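Local coordinates for protein germination-specific N-acetylmuramoyl-L-alanine amidase, Autolysin (Clostridioides difficile, PDB 7RAG) that probably hydrolyses the amide bond between N-acetylmuramic acid and L-alanine in peptidoglycan as a zinc-dependent amidase, working in complex with the lipoprotein GerS during spore formation, at residues I19-G24 with E54-S59; L46-K51 with V106-N111. One frame throughout, in Å; residues are numbered along the deposited sequence.

Contact 1 (I19-G24 with E54-S59); sequences IILDAG and ELIESS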
ATOM      1  N   ILE B  19      25.253  -0.960  12.346  1.00 46.07           N
ATOM      2  CA  ILE B  19      25.805  -1.414  11.077  1.00 45.26           C
ATOM      3  C   ILE B  19      27.222  -0.879  10.931  1.00 45.49           C
ATOM      4  O   ILE B  19      27.456   0.320  11.119  1.00 44.38           O
ATOM      5  CB  ILE B  19      24.922  -0.953   9.909  1.00 42.97           C
ATOM      6  CG1 ILE B  19      23.492  -1.417  10.160  1.00 45.68           C
ATOM      7  CG2 ILE B  19      25.432  -1.511   8.599  1.00 46.70           C
ATOM      8  CD1 ILE B  19      22.675  -1.563   8.924  1.00 46.74           C
ATOM      9  N   ILE B  20      28.165  -1.755  10.595  1.00 44.84           N
ATOM     10  CA  ILE B  20      29.534  -1.336  10.318  1.00 45.52           C
ATOM     11  C   ILE B  20      29.653  -1.098   8.826  1.00 46.02           C
ATOM     12  O   ILE B  20      29.392  -2.010   8.029  1.00 45.60           O
ATOM     13  CB  ILE B  20      30.570  -2.376  10.776  1.00 46.57           C
ATOM     14  CG1 ILE B  20      30.444  -2.654  12.267  1.00 46.76           C
ATOM     15  CG2 ILE B  20      31.966  -1.854  10.505  1.00 47.41           C
ATOM     16  CD1 ILE B  20      30.907  -4.089  12.658  1.00 54.82           C
ATOM     17  N   LEU B  21      30.039   0.135   8.461  1.00 45.54           N
ATOM     18  CA  LEU B  21      30.409   0.506   7.101  1.00 45.91           C
ATOM     19  C   LEU B  21      31.914   0.742   7.015  1.00 47.11           C
ATOM     20  O   LEU B  21      32.460   1.547   7.775  1.00 47.67           O
ATOM     21  CB  LEU B  21      29.660   1.755   6.648  1.00 45.30           C
ATOM     22  CG  LEU B  21      28.144   1.743   6.846  1.00 45.28           C
ATOM     23  CD1 LEU B  21      27.557   3.078   6.325  1.00 43.89           C
ATOM     24  CD2 LEU B  21      27.451   0.519   6.210  1.00 43.99           C
ATOM     25  N   ASP B  22      32.565   0.056   6.071  1.00 47.98           N
ATOM     26  CA  ASP B  22      34.013   0.046   5.884  1.00 49.41           C
ATOM     27  C   ASP B  22      34.315   0.555   4.481  1.00 50.12           C
ATOM     28  O   ASP B  22      34.092  -0.158   3.497  1.00 50.35           O
ATOM     29  CB  ASP B  22      34.570  -1.373   6.096  1.00 50.16           C
ATOM     30  CG  ASP B  22      36.047  -1.526   5.665  1.00 58.38           C
ATOM     31  OD1 ASP B  22      36.922  -0.807   6.226  1.00 59.04           O
ATOM     32  OD2 ASP B  22      36.347  -2.397   4.789  1.00 59.85           O
ATOM     33  N   ALA B  23      34.801   1.790   4.388  1.00 50.59           N
ATOM     34  CA  ALA B  23      35.261   2.349   3.117  1.00 51.67           C
ATOM     35  C   ALA B  23      36.638   1.778   2.844  1.00 54.70           C
ATOM     36  O   ALA B  23      37.619   2.176   3.468  1.00 54.28           O
ATOM     37  CB  ALA B  23      35.307   3.867   3.160  1.00 51.79           C
ATOM     38  N   GLY B  24      36.714   0.806   1.944  1.00 55.75           N
ATOM     39  CA  GLY B  24      37.987   0.151   1.739  1.00 59.60           C
ATOM     40  C   GLY B  24      39.000   1.111   1.165  1.00 62.31           C
ATOM     41  O   GLY B  24      38.771   1.673   0.088  1.00 63.45           O
ATOM     42  N   GLU B  54      24.634   8.312   5.839  1.00 45.52           N
ATOM     43  CA  GLU B  54      23.525   9.249   6.010  1.00 47.14           C
ATOM     44  C   GLU B  54      22.168   8.562   5.832  1.00 46.22           C
ATOM     45  O   GLU B  54      21.241   8.779   6.629  1.00 46.26           O
ATOM     46  CB  GLU B  54      23.680  10.428   5.052  1.00 49.95           C
ATOM     47  CG  GLU B  54      24.751  11.359   5.501  1.00 51.29           C
ATOM     48  CD  GLU B  54      24.989  12.514   4.553  1.00 57.78           C
ATOM     49  OE1 GLU B  54      24.356  12.546   3.463  1.00 55.13           O
ATOM     50  OE2 GLU B  54      25.827  13.385   4.914  1.00 59.07           O
ATOM     51  N   LEU B  55      22.043   7.703   4.813  1.00 45.67           N
ATOM     52  CA  LEU B  55      20.786   6.971   4.623  1.00 46.02           C
ATOM     53  C   LEU B  55      20.421   6.166   5.864  1.00 43.70           C
ATOM     54  O   LEU B  55      19.285   6.217   6.343  1.00 48.37           O
ATOM     55  CB  LEU B  55      20.872   6.049   3.402  1.00 43.87           C
ATOM     56  CG  LEU B  55      20.837   6.802   2.069  1.00 46.18           C
ATOM     57  CD1 LEU B  55      21.232   5.881   0.917  1.00 45.51           C
ATOM     58  CD2 LEU B  55      19.477   7.428   1.832  1.00 47.72           C
ATOM     59  N   ILE B  56      21.377   5.421   6.403  1.00 41.75           N
ATOM     60  CA  ILE B  56      21.063   4.511   7.496  1.00 41.06           C
ATOM     61  C   ILE B  56      20.763   5.282   8.775  1.00 42.65           C
ATOM     62  O   ILE B  56      19.806   4.971   9.492  1.00 41.36           O
ATOM     63  CB  ILE B  56      22.217   3.511   7.690  1.00 40.95           C
ATOM     64  CG1 ILE B  56      22.263   2.509   6.528  1.00 37.12           C
ATOM     65  CG2 ILE B  56      22.131   2.824   9.079  1.00 36.29           C
ATOM     66  CD1 ILE B  56      23.622   1.758   6.409  1.00 39.14           C
ATOM     67  N   GLU B  57      21.589   6.281   9.102  1.00 42.40           N
ATOM     68  CA  GLU B  57      21.382   7.013  10.340  1.00 41.07           C
ATOM     69  C   GLU B  57      20.079   7.798  10.305  1.00 44.93           C
ATOM     70  O   GLU B  57      19.387   7.890  11.326  1.00 46.79           O
ATOM     71  CB  GLU B  57      22.562   7.937  10.617  1.00 42.69           C
ATOM     72  CG  GLU B  57      23.872   7.195  10.823  1.00 46.72           C
ATOM     73  CD  GLU B  57      24.943   8.012  11.536  1.00 49.99           C
ATOM     74  OE1 GLU B  57      24.946   9.269  11.411  1.00 46.18           O
ATOM     75  OE2 GLU B  57      25.799   7.383  12.237  1.00 56.74           O
ATOM     76  N   SER B  58      19.723   8.378   9.150  1.00 44.54           N
ATOM     77  CA  SER B  58      18.474   9.135   9.104  1.00 47.91           C
ATOM     78  C   SER B  58      17.258   8.232   9.224  1.00 46.39           C
ATOM     79  O   SER B  58      16.163   8.736   9.485  1.00 46.61           O
ATOM     80  CB  SER B  58      18.378   9.990   7.829  1.00 48.62           C
ATOM     81  OG  SER B  58      18.427   9.202   6.655  1.00 47.85           O
ATOM     82  N   SER B  59      17.439   6.918   9.060  1.00 46.72           N
ATOM     83  CA  SER B  59      16.424   5.882   9.255  1.00 43.40           C
ATOM     84  C   SER B  59      16.472   5.235  10.635  1.00 47.29           C
ATOM     85  O   SER B  59      15.864   4.178  10.828  1.00 53.28           O
ATOM     86  CB  SER B  59      16.600   4.774   8.226  1.00 45.91           C
ATOM     87  OG  SER B  59      16.227   5.218   6.949  1.00 61.16           O
TER
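Ile56 points from helix 41-58 at Ile19 and Leu21 of strand 18-23, and the three join the first strand and the helix of a beta-alpha-beta unit that strand 62-65 completes. Ile56 buries twice the surface of Ile19 and about three times that of Leu21, and both of its close contacts are made by one methyl, CD1. Its chi1 of -71° sets CG1 opposite the carbonyl carbon, and the nearly extended chi2 then carries CD1 out toward the sheet. Leu21 meets it tip to tip, CD2 lying 4.0 Å from Ile56 CD1. Being two apart on a strand, Ile19 and Leu21 present their side chains on the same side of the sheet, so aliphatic residues at both positions give the helix an oily surface. Val63 of the neighbouring strand adds to it, touching both Leu21 and Ile56, while Ile205 of helix 191-211 packs on Ile19. The other side of the helix faces the lipoprotein: Glu54 hydrogen-bonds through OE1 to His63 of one lipoprotein chain and through OE2 to His40 of another. A polar acid suits that side as an isoleucine suits the buried one. At the start of the strand segment, Ile19 CD1 comes to 4.3 Å from Ile56 CD1.

Contact 2 (L46-K51 with V106-N111); sequences LAITLK and VSIHLN. With ZN (zinc ion), chain C.
Ile108 of strand 104-111 packs against Ile48 and Thr49 of helix 41-58, a helix-on-sheet contact in the alpha/beta core of this Amidase_3 domain. The strand alternates between two roles. Val106 turns its side chain to Leu21 of the adjacent parallel strand. Ser107 points away from the helix; its hydroxyl hydrogen-bonds to Asp22 OD2 and also lies in the ring plane of His109, at the edge. Ile108 faces the helix again, and a branched aliphatic suits this buried place because it offers two arms. Its CG2 meets Ile48 CG2 at 4.2 Å, while Thr49 OG1 rests on the CB-CG1 bond of Ile108, 3.5 Å from CG1, Thr49 and Ile108 running alongside with opposite headings. The threonine hydroxyl belongs to the helix, hydrogen-bonding to Asn45 O one turn back, which lets a polar atom sit against an aliphatic wall; with chi1 -60° OG1 lies beside its own backbone N, on the side from which it reaches Asn45 O. His109 points away from the helix, as strand alternation leads one to expect, and joins His25 and Glu41 in holding the zinc ion. Leu110 then donates its backbone N-H to Glu41 OE1, tying the strand to a second zinc ligand. On His109 the metal is taken by ND1, the ring nitrogen next to CG, at 2.3 Å.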
ATOM      1  N   LEU B  46      34.993   6.068   0.100  1.00 59.98           N
ATOM      2  CA  LEU B  46      34.615   6.945   1.198  1.00 53.67           C
ATOM      3  C   LEU B  46      33.351   7.712   0.862  1.00 53.99           C
ATOM      4  O   LEU B  46      32.470   7.868   1.716  1.00 53.65           O
ATOM      5  CB  LEU B  46      35.755   7.909   1.521  1.00 56.36           C
ATOM      6  CG  LEU B  46      35.537   8.950   2.632  1.00 61.44           C
ATOM      7  CD1 LEU B  46      35.381   8.254   3.992  1.00 59.16           C
ATOM      8  CD2 LEU B  46      36.678   9.980   2.669  1.00 55.27           C
ATOM      9  N   ALA B  47      33.234   8.190  -0.378  1.00 53.08           N
ATOM     10  CA  ALA B  47      32.058   8.971  -0.753  1.00 54.30           C
ATOM     11  C   ALA B  47      30.786   8.130  -0.652  1.00 55.45           C
ATOM     12  O   ALA B  47      29.797   8.557  -0.035  1.00 53.86           O
ATOM     13  CB  ALA B  47      32.229   9.539  -2.164  1.00 57.01           C
ATOM     14  N   ILE B  48      30.796   6.931  -1.255  1.00 50.71           N
ATOM     15  CA  ILE B  48      29.620   6.065  -1.204  1.00 53.13           C
ATOM     16  C   ILE B  48      29.309   5.679   0.235  1.00 46.79           C
ATOM     17  O   ILE B  48      28.154   5.727   0.670  1.00 48.32           O
ATOM     18  CB  ILE B  48      29.808   4.816  -2.089  1.00 54.19           C
ATOM     19  CG1 ILE B  48      29.963   5.216  -3.552  1.00 53.36           C
ATOM     20  CG2 ILE B  48      28.624   3.886  -1.940  1.00 46.81           C
ATOM     21  CD1 ILE B  48      30.665   4.193  -4.368  1.00 54.81           C
ATOM     22  N   THR B  49      30.334   5.314   0.998  1.00 48.55           N
ATOM     23  CA  THR B  49      30.137   4.946   2.395  1.00 47.36           C
ATOM     24  C   THR B  49      29.505   6.077   3.209  1.00 50.43           C
ATOM     25  O   THR B  49      28.648   5.816   4.067  1.00 47.15           O
ATOM     26  CB  THR B  49      31.476   4.542   3.002  1.00 46.96           C
ATOM     27  OG1 THR B  49      32.018   3.428   2.275  1.00 43.73           O
ATOM     28  CG2 THR B  49      31.304   4.188   4.456  1.00 45.12           C
ATOM     29  N   LEU B  50      29.911   7.337   2.973  1.00 46.85           N
ATOM     30  CA  LEU B  50      29.315   8.427   3.732  1.00 47.91           C
ATOM     31  C   LEU B  50      27.892   8.733   3.273  1.00 49.67           C
ATOM     32  O   LEU B  50      27.037   9.093   4.104  1.00 50.25           O
ATOM     33  CB  LEU B  50      30.198   9.671   3.670  1.00 50.43           C
ATOM     34  CG  LEU B  50      31.517   9.475   4.433  1.00 55.64           C
ATOM     35  CD1 LEU B  50      32.414  10.659   4.248  1.00 52.49           C
ATOM     36  CD2 LEU B  50      31.318   9.176   5.939  1.00 47.91           C
ATOM     37  N   LYS B  51      27.597   8.560   1.980  1.00 49.35           N
ATOM     38  CA  LYS B  51      26.199   8.649   1.546  1.00 51.21           C
ATOM     39  C   LYS B  51      25.347   7.594   2.240  1.00 47.14           C
ATOM     40  O   LYS B  51      24.240   7.888   2.727  1.00 47.21           O
ATOM     41  CB  LYS B  51      26.081   8.490   0.025  1.00 51.33           C
ATOM     42  CG  LYS B  51      26.896   9.477  -0.802  1.00 53.55           C
ATOM     43  CD  LYS B  51      26.463  10.895  -0.589  1.00 55.86           C
ATOM     44  CE  LYS B  51      27.183  11.856  -1.564  1.00 63.21           C
ATOM     45  NZ  LYS B  51      26.637  13.254  -1.487  1.00 61.32           N
ATOM     46  N   VAL B 106      29.311  -4.093   6.384  1.00 48.24           N
ATOM     47  CA  VAL B 106      29.299  -3.846   4.945  1.00 47.87           C
ATOM     48  C   VAL B 106      30.580  -3.122   4.564  1.00 49.81           C
ATOM     49  O   VAL B 106      30.890  -2.050   5.106  1.00 47.36           O
ATOM     50  CB  VAL B 106      28.073  -3.026   4.484  1.00 47.44           C
ATOM     51  CG1 VAL B 106      28.158  -2.762   3.001  1.00 47.21           C
ATOM     52  CG2 VAL B 106      26.782  -3.753   4.815  1.00 47.90           C
ATOM     53  N   SER B 107      31.303  -3.699   3.611  1.00 52.86           N
ATOM     54  CA  SER B 107      32.551  -3.162   3.101  1.00 47.98           C
ATOM     55  C   SER B 107      32.320  -2.674   1.676  1.00 51.78           C
ATOM     56  O   SER B 107      31.709  -3.385   0.871  1.00 48.75           O
ATOM     57  CB  SER B 107      33.629  -4.233   3.144  1.00 48.79           C
ATOM     58  OG  SER B 107      34.864  -3.687   2.733  1.00 55.32           O
ATOM     59  N   ILE B 108      32.781  -1.456   1.378  1.00 49.37           N
ATOM     60  CA  ILE B 108      32.602  -0.817   0.074  1.00 50.66           C
ATOM     61  C   ILE B 108      33.967  -0.689  -0.610  1.00 54.80           C
ATOM     62  O   ILE B 108      34.842   0.056  -0.136  1.00 52.08           O
ATOM     63  CB  ILE B 108      31.954   0.567   0.212  1.00 52.46           C
ATOM     64  CG1 ILE B 108      30.660   0.501   1.035  1.00 46.94           C
ATOM     65  CG2 ILE B 108      31.769   1.206  -1.177  1.00 50.29           C
ATOM     66  CD1 ILE B 108      29.533  -0.166   0.327  1.00 47.85           C
ATOM     67  N   HIS B 109      34.130  -1.380  -1.739  1.00 51.29           N
ATOM     68  CA  HIS B 109      35.336  -1.335  -2.562  1.00 59.70           C
ATOM     69  C   HIS B 109      34.947  -1.058  -4.017  1.00 60.58           C
ATOM     70  O   HIS B 109      33.786  -0.804  -4.339  1.00 59.31           O
ATOM     71  CB  HIS B 109      36.147  -2.644  -2.468  1.00 61.32           C
ATOM     72  CG  HIS B 109      36.906  -2.810  -1.185  1.00 59.46           C
ATOM     73  ND1 HIS B 109      38.279  -2.791  -1.127  1.00 59.77           N
ATOM     74  CD2 HIS B 109      36.485  -2.998   0.088  1.00 57.47           C
ATOM     75  CE1 HIS B 109      38.676  -2.963   0.120  1.00 54.73           C
ATOM     76  NE2 HIS B 109      37.605  -3.086   0.880  1.00 50.35           N
ATOM     77  N   LEU B 110      35.947  -1.094  -4.897  1.00 63.88           N
ATOM     78  CA  LEU B 110      35.752  -1.102  -6.339  1.00 64.48           C
ATOM     79  C   LEU B 110      36.713  -2.122  -6.924  1.00 71.03           C
ATOM     80  O   LEU B 110      37.662  -2.552  -6.265  1.00 76.25           O
ATOM     81  CB  LEU B 110      36.019   0.272  -6.976  1.00 68.52           C
ATOM     82  CG  LEU B 110      35.478   1.564  -6.360  1.00 65.24           C
ATOM     83  CD1 LEU B 110      36.163   2.741  -7.006  1.00 67.82           C
ATOM     84  CD2 LEU B 110      33.967   1.670  -6.543  1.00 63.33           C
ATOM     85  N   ASN B 111      36.479  -2.503  -8.171  1.00 72.89           N
ATOM     86  CA  ASN B 111      37.330  -3.472  -8.840  1.00 71.60           C
ATOM     87  C   ASN B 111      38.070  -2.803  -9.989  1.00 79.42           C
ATOM     88  O   ASN B 111      37.735  -1.691 -10.407  1.00 79.93           O
ATOM     89  CB  ASN B 111      36.503  -4.656  -9.353  1.00 76.16           C
ATOM     90  CG  ASN B 111      37.303  -5.958  -9.405  1.00 84.34           C
ATOM     91  OD1 ASN B 111      38.486  -5.991  -9.046  1.00 85.37           O
ATOM     92  ND2 ASN B 111      36.651  -7.041  -9.837  1.00 77.94           N
TER
HETATM   93 ZN    ZN C 301      39.617  -2.411  -2.926  1.00 64.26          ZN

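Overall arrangement
Contacts 1 and 2 both bury aliphatic side chains between helix 41-58 and the same face of the central sheet. All their touching residues are buried, but contact 2, on the middle of the helix, lies about 4 Å from the chain's centre, and contact 1, on its last turns, about 11 Å (centre to centre). Segment 54-59 also meets two lipoprotein chains; in 46-51 Lys51 alone reaches one. Their strands are parallel neighbours, joined by probable backbone hydrogen bonds, Ile20 O to Val106 N (2.7 Å) and Asp22 O to Ile108 N (2.8 Å), and Ala23 CB packs on Thr49 OG1. Contact 1 is purely hydrocarbon, whereas contact 2 admits a hydroxyl and, on the reverse of its strand, carries a zinc ligand.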